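Local coordinates for protein CDP-archaeol synthase (Aeropyrum pernix K1, PDB 5GUF) that catalyses the magnesium-dependent transfer of a cytidylyl group from CTP to an unsaturated archaeal ether phospholipid, forming CDP-archaeol within the membrane, at residues V7-M21 with G138-A152. Numbering follows the deposited sequence.
Sequences VDWRIDNILEAIILM and GYTWTPRVAVEAAAA. With MG (magnesium ion), chain D.
The Tyr139 ring is held on both faces: Trp9 CE3 sits over the centre of one, and Leu20 CD1 makes a CH-pi contact on the other, 4.1 Å from the ring centroid. The six-membered ring of Trp9 is inclined at 41° to the Tyr139 ring, while Asp8 O touches the edge at Tyr139 CE1 (3.5 Å). Trp141 receives Ile11 CG2 almost squarely over its six-membered ring, with Met21 CE at its edge and Ala17 CB 3.5 Å from Trp141 CZ3. Ile11 reaches both rings by branching: CG2, anti to the backbone N, takes Trp141, whereas CD1 turns to Tyr139. Were Trp141 replaced by an alanine, a gap is likely to open beside Ile11, Ala17 and Met21, and Ser134 OG would lose its hydrogen bond with the indole NE1.

Strands 10-11 and 140-141 pair in parallel, tying the chain's first helix to its last. Thr140 N donates to Trp9 O (2.8 Å), and Thr140 O accepts from Ile11 N (2.7 Å); Thr142 N reaches Ile11 O at 3.0 Å. Arg10 O binds a magnesium ion with carboxylates of Asp8, Asp12 and Glu16, none of them in the CTP pocket. Val145 and Ala149 meet Ala17 where helices 14-21 and 143-152 cross at -62°, N-capped by Asn13 and Thr142. Helix 84-109 brings Leu85 against Tyr139 and His88 ND1 into a hydrogen bond with Tyr139 OH; helix 121-136 packs against Trp141.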
loop_
_atom_site.group_PDB
_atom_site.type_symbol
_atom_site.label_atom_id
_atom_site.label_comp_id
_atom_site.label_asym_id
_atom_site.label_seq_id
_atom_site.Cartn_x
_atom_site.Cartn_y
_atom_site.Cartn_z
ATOM N N VAL A 7 18.334 -10.005 -17.549
ATOM C CA VAL A 7 17.862 -10.273 -16.201
ATOM C C VAL A 7 18.924 -11.118 -15.512
ATOM O O VAL A 7 19.273 -12.204 -15.995
ATOM C CB VAL A 7 16.496 -10.985 -16.190
ATOM C CG1 VAL A 7 16.066 -11.314 -14.750
ATOM C CG2 VAL A 7 15.428 -10.127 -16.877
ATOM N N ASP A 8 19.467 -10.608 -14.413
ATOM C CA ASP A 8 20.381 -11.379 -13.580
ATOM C C ASP A 8 19.714 -11.552 -12.218
ATOM O O ASP A 8 18.527 -11.266 -12.056
ATOM C CB ASP A 8 21.748 -10.691 -13.497
ATOM C CG ASP A 8 21.635 -9.240 -13.026
ATOM O OD1 ASP A 8 21.087 -9.021 -11.923
ATOM O OD2 ASP A 8 22.083 -8.320 -13.746
ATOM N N TRP A 9 20.496 -11.993 -11.231
ATOM C CA TRP A 9 19.953 -12.310 -9.918
ATOM C C TRP A 9 19.790 -11.084 -9.037
ATOM O O TRP A 9 19.081 -11.148 -8.032
ATOM C CB TRP A 9 20.849 -13.314 -9.206
ATOM C CG TRP A 9 20.883 -14.679 -9.806
ATOM C CD1 TRP A 9 21.885 -15.215 -10.581
ATOM C CD2 TRP A 9 19.886 -15.705 -9.671
ATOM N NE1 TRP A 9 21.565 -16.503 -10.934
ATOM C CE2 TRP A 9 20.353 -16.835 -10.383
ATOM C CE3 TRP A 9 18.642 -15.776 -9.022
ATOM C CZ2 TRP A 9 19.618 -18.026 -10.469
ATOM C CZ3 TRP A 9 17.908 -16.962 -9.107
ATOM C CH2 TRP A 9 18.405 -18.073 -9.830
ATOM N N ARG A 10 20.417 -9.976 -9.390
ATOM C CA ARG A 10 20.287 -8.738 -8.640
ATOM C C ARG A 10 19.369 -7.806 -9.424
ATOM O O ARG A 10 19.787 -7.164 -10.389
ATOM C CB ARG A 10 21.653 -8.112 -8.400
ATOM C CG ARG A 10 21.571 -6.852 -7.588
ATOM C CD ARG A 10 22.945 -6.229 -7.412
ATOM N NE ARG A 10 23.035 -5.523 -6.139
ATOM C CZ ARG A 10 23.052 -4.202 -6.032
ATOM N NH1 ARG A 10 22.983 -3.450 -7.127
ATOM N NH2 ARG A 10 23.136 -3.636 -4.836
ATOM N N ILE A 11 18.115 -7.727 -8.999
ATOM C CA ILE A 11 17.121 -6.874 -9.648
ATOM C C ILE A 11 17.405 -5.444 -9.208
ATOM O O ILE A 11 17.042 -5.042 -8.099
ATOM C CB ILE A 11 15.694 -7.296 -9.296
ATOM C CG1 ILE A 11 15.574 -8.802 -9.475
ATOM C CG2 ILE A 11 14.678 -6.506 -10.138
ATOM C CD1 ILE A 11 15.866 -9.245 -10.891
ATOM N N ASP A 12 18.030 -4.662 -10.090
ATOM C CA ASP A 12 18.501 -3.338 -9.708
ATOM C C ASP A 12 18.214 -2.284 -10.764
ATOM O O ASP A 12 18.786 -1.195 -10.698
ATOM C CB ASP A 12 20.010 -3.365 -9.391
ATOM C CG ASP A 12 20.838 -4.081 -10.466
ATOM O OD1 ASP A 12 20.338 -4.330 -11.589
ATOM O OD2 ASP A 12 22.014 -4.394 -10.178
ATOM N N ASN A 13 17.350 -2.556 -11.730
ATOM C CA ASN A 13 16.845 -1.483 -12.564
ATOM C C ASN A 13 15.422 -1.831 -12.976
ATOM O O ASN A 13 15.033 -3.003 -12.982
ATOM C CB ASN A 13 17.762 -1.231 -13.772
ATOM C CG ASN A 13 17.658 -2.303 -14.814
ATOM O OD1 ASN A 13 16.780 -2.263 -15.677
ATOM N ND2 ASN A 13 18.544 -3.280 -14.738
ATOM N N ILE A 14 14.652 -0.795 -13.320
ATOM C CA ILE A 14 13.205 -0.940 -13.450
ATOM C C ILE A 14 12.841 -1.778 -14.662
ATOM O O ILE A 14 11.838 -2.502 -14.635
ATOM C CB ILE A 14 12.510 0.436 -13.491
ATOM C CG1 ILE A 14 10.988 0.267 -13.486
ATOM C CG2 ILE A 14 12.926 1.221 -14.721
ATOM C CD1 ILE A 14 10.452 -0.493 -12.272
ATOM N N LEU A 15 13.639 -1.721 -15.730
ATOM C CA LEU A 15 13.353 -2.549 -16.896
ATOM C C LEU A 15 13.569 -4.024 -16.586
ATOM O O LEU A 15 12.789 -4.881 -17.026
ATOM C CB LEU A 15 14.217 -2.110 -18.076
ATOM C CG LEU A 15 14.181 -3.028 -19.307
ATOM C CD1 LEU A 15 12.757 -3.232 -19.785
ATOM C CD2 LEU A 15 15.072 -2.487 -20.452
ATOM N N GLU A 16 14.607 -4.334 -15.806
ATOM C CA GLU A 16 14.864 -5.714 -15.411
ATOM C C GLU A 16 13.764 -6.221 -14.482
ATOM O O GLU A 16 13.304 -7.360 -14.613
ATOM C CB GLU A 16 16.262 -5.795 -14.774
ATOM C CG GLU A 16 16.675 -7.108 -14.103
ATOM C CD GLU A 16 18.162 -7.101 -13.666
ATOM O OE1 GLU A 16 18.899 -8.076 -13.951
ATOM O OE2 GLU A 16 18.598 -6.106 -13.047
ATOM N N ALA A 17 13.295 -5.372 -13.566
ATOM C CA ALA A 17 12.136 -5.740 -12.758
ATOM C C ALA A 17 10.911 -5.943 -13.631
ATOM O O ALA A 17 10.107 -6.850 -13.391
ATOM C CB ALA A 17 11.858 -4.665 -11.706
ATOM N N ILE A 18 10.750 -5.108 -14.656
ATOM C CA ILE A 18 9.555 -5.222 -15.477
ATOM C C ILE A 18 9.592 -6.512 -16.277
ATOM O O ILE A 18 8.562 -7.179 -16.434
ATOM C CB ILE A 18 9.408 -3.973 -16.358
ATOM C CG1 ILE A 18 8.826 -2.826 -15.521
ATOM C CG2 ILE A 18 8.550 -4.267 -17.575
ATOM C CD1 ILE A 18 9.033 -1.456 -16.133
ATOM N N ILE A 19 10.778 -6.930 -16.731
ATOM C CA ILE A 19 10.875 -8.197 -17.450
ATOM C C ILE A 19 10.577 -9.360 -16.519
ATOM O O ILE A 19 9.820 -10.277 -16.856
ATOM C CB ILE A 19 12.260 -8.350 -18.101
ATOM C CG1 ILE A 19 12.486 -7.259 -19.129
ATOM C CG2 ILE A 19 12.404 -9.730 -18.743
ATOM C CD1 ILE A 19 13.814 -7.409 -19.830
ATOM N N LEU A 20 11.187 -9.353 -15.338
ATOM C CA LEU A 20 10.952 -10.441 -14.400
ATOM C C LEU A 20 9.478 -10.522 -14.004
ATOM O O LEU A 20 8.916 -11.618 -13.882
ATOM C CB LEU A 20 11.850 -10.254 -13.178
ATOM C CG LEU A 20 11.814 -11.341 -12.110
ATOM C CD1 LEU A 20 12.376 -12.659 -12.648
ATOM C CD2 LEU A 20 12.609 -10.852 -10.915
ATOM N N MET A 21 8.827 -9.377 -13.836
ATOM C CA MET A 21 7.472 -9.331 -13.301
ATOM C C MET A 21 6.369 -9.448 -14.350
ATOM O O MET A 21 5.207 -9.663 -13.972
ATOM C CB MET A 21 7.269 -8.032 -12.533
ATOM C CG MET A 21 7.970 -8.000 -11.190
ATOM S SD MET A 21 7.165 -9.100 -9.997
ATOM C CE MET A 21 8.442 -10.337 -9.785
ATOM N N GLY A 138 15.681 -16.962 -5.110
ATOM C CA GLY A 138 17.075 -16.570 -5.089
ATOM C C GLY A 138 17.380 -15.198 -5.646
ATOM O O GLY A 138 18.552 -14.814 -5.660
ATOM N N TYR A 139 16.385 -14.442 -6.105
ATOM C CA TYR A 139 16.611 -13.085 -6.585
ATOM C C TYR A 139 16.777 -12.113 -5.424
ATOM O O TYR A 139 16.065 -12.187 -4.420
ATOM C CB TYR A 139 15.439 -12.614 -7.468
ATOM C CG TYR A 139 15.344 -13.328 -8.792
ATOM C CD1 TYR A 139 16.047 -12.870 -9.900
ATOM C CD2 TYR A 139 14.574 -14.476 -8.929
ATOM C CE1 TYR A 139 15.968 -13.531 -11.113
ATOM C CE2 TYR A 139 14.509 -15.141 -10.119
ATOM C CZ TYR A 139 15.204 -14.668 -11.205
ATOM O OH TYR A 139 15.117 -15.345 -12.386
ATOM N N THR A 140 17.682 -11.163 -5.578
ATOM C CA THR A 140 17.795 -10.064 -4.636
ATOM C C THR A 140 17.300 -8.800 -5.315
ATOM O O THR A 140 17.748 -8.472 -6.417
ATOM C CB THR A 140 19.235 -9.881 -4.149
ATOM O OG1 THR A 140 19.578 -10.964 -3.275
ATOM C CG2 THR A 140 19.403 -8.538 -3.398
ATOM N N TRP A 141 16.373 -8.102 -4.663
ATOM C CA TRP A 141 15.880 -6.819 -5.143
ATOM C C TRP A 141 16.585 -5.700 -4.394
ATOM O O TRP A 141 16.846 -5.823 -3.199
ATOM C CB TRP A 141 14.368 -6.698 -4.934
ATOM C CG TRP A 141 13.562 -7.548 -5.865
ATOM C CD1 TRP A 141 13.525 -8.906 -5.900
ATOM C CD2 TRP A 141 12.701 -7.097 -6.913
ATOM N NE1 TRP A 141 12.695 -9.331 -6.898
ATOM C CE2 TRP A 141 12.174 -8.241 -7.538
ATOM C CE3 TRP A 141 12.315 -5.838 -7.376
ATOM C CZ2 TRP A 141 11.265 -8.168 -8.594
ATOM C CZ3 TRP A 141 11.418 -5.765 -8.428
ATOM C CH2 TRP A 141 10.906 -6.923 -9.025
ATOM N N THR A 142 16.900 -4.627 -5.085
ATOM C CA THR A 142 17.167 -3.442 -4.287
ATOM C C THR A 142 15.845 -2.836 -3.817
ATOM O O THR A 142 14.823 -2.928 -4.514
ATOM C CB THR A 142 17.954 -2.397 -5.072
ATOM O OG1 THR A 142 17.157 -1.934 -6.162
ATOM C CG2 THR A 142 19.258 -3.005 -5.606
ATOM N N PRO A 143 15.841 -2.235 -2.624
ATOM C CA PRO A 143 14.608 -1.597 -2.141
ATOM C C PRO A 143 14.085 -0.548 -3.094
ATOM O O PRO A 143 12.869 -0.451 -3.282
ATOM C CB PRO A 143 15.033 -0.989 -0.794
ATOM C CG PRO A 143 16.213 -1.807 -0.365
ATOM C CD PRO A 143 16.933 -2.186 -1.633
ATOM N N ARG A 144 14.971 0.238 -3.712
ATOM C CA ARG A 144 14.522 1.288 -4.621
ATOM C C ARG A 144 13.779 0.707 -5.817
ATOM O O ARG A 144 12.720 1.211 -6.206
ATOM C CB ARG A 144 15.710 2.126 -5.097
ATOM C CG ARG A 144 15.318 3.118 -6.179
ATOM C CD ARG A 144 16.447 4.029 -6.633
ATOM N NE ARG A 144 16.996 4.843 -5.539
ATOM C CZ ARG A 144 16.508 6.015 -5.124
ATOM N NH1 ARG A 144 15.410 6.541 -5.666
ATOM N NH2 ARG A 144 17.107 6.651 -4.132
ATOM N N VAL A 145 14.311 -0.364 -6.405
ATOM C CA VAL A 145 13.653 -0.931 -7.571
ATOM C C VAL A 145 12.398 -1.696 -7.156
ATOM O O VAL A 145 11.448 -1.804 -7.935
ATOM C CB VAL A 145 14.677 -1.774 -8.360
ATOM C CG1 VAL A 145 14.031 -2.674 -9.368
ATOM C CG2 VAL A 145 15.648 -0.833 -9.074
ATOM N N ALA A 146 12.347 -2.198 -5.921
ATOM C CA ALA A 146 11.114 -2.804 -5.426
ATOM C C ALA A 146 10.015 -1.760 -5.265
ATOM O O ALA A 146 8.843 -2.034 -5.542
ATOM C CB ALA A 146 11.367 -3.518 -4.099
ATOM N N VAL A 147 10.373 -0.556 -4.831
ATOM C CA VAL A 147 9.402 0.528 -4.755
ATOM C C VAL A 147 9.019 1.010 -6.154
ATOM O O VAL A 147 7.836 1.204 -6.456
ATOM C CB VAL A 147 9.962 1.674 -3.896
ATOM C CG1 VAL A 147 9.033 2.886 -3.950
ATOM C CG2 VAL A 147 10.174 1.196 -2.459
ATOM N N GLU A 148 10.011 1.209 -7.029
ATOM C CA GLU A 148 9.723 1.690 -8.380
ATOM C C GLU A 148 8.745 0.771 -9.099
ATOM O O GLU A 148 7.753 1.232 -9.659
ATOM C CB GLU A 148 11.015 1.827 -9.188
ATOM C CG GLU A 148 11.880 2.986 -8.740
ATOM C CD GLU A 148 13.238 3.003 -9.408
ATOM O OE1 GLU A 148 13.506 2.130 -10.268
ATOM O OE2 GLU A 148 14.041 3.901 -9.079
ATOM N N ALA A 149 9.016 -0.534 -9.093
ATOM C CA ALA A 149 8.113 -1.486 -9.736
ATOM C C ALA A 149 6.700 -1.404 -9.160
ATOM O O ALA A 149 5.716 -1.445 -9.910
ATOM C CB ALA A 149 8.664 -2.906 -9.600
ATOM N N ALA A 150 6.578 -1.281 -7.832
ATOM C CA ALA A 150 5.254 -1.128 -7.230
ATOM C C ALA A 150 4.550 0.113 -7.762
ATOM O O ALA A 150 3.360 0.065 -8.094
ATOM C CB ALA A 150 5.358 -1.069 -5.707
ATOM N N ALA A 151 5.276 1.231 -7.860
ATOM C CA ALA A 151 4.701 2.453 -8.408
ATOM C C ALA A 151 4.444 2.323 -9.900
ATOM O O ALA A 151 3.534 2.973 -10.433
ATOM C CB ALA A 151 5.620 3.643 -8.132
ATOM N N ALA A 152 5.233 1.502 -10.593
ATOM C CA ALA A 152 4.956 1.251 -12.002
ATOM C C ALA A 152 3.700 0.418 -12.162
ATOM O O ALA A 152 2.970 0.581 -13.145
ATOM C CB ALA A 152 6.143 0.563 -12.668
HETATM MG MG MG D . 20.632 -6.723 -12.353
HETATM O O HOH W 1 22.976 -6.156 -11.611
HETATM O O HOH W 2 15.831 1.741 -12.430
HETATM O O HOH W 3 21.329 -5.658 -13.612
#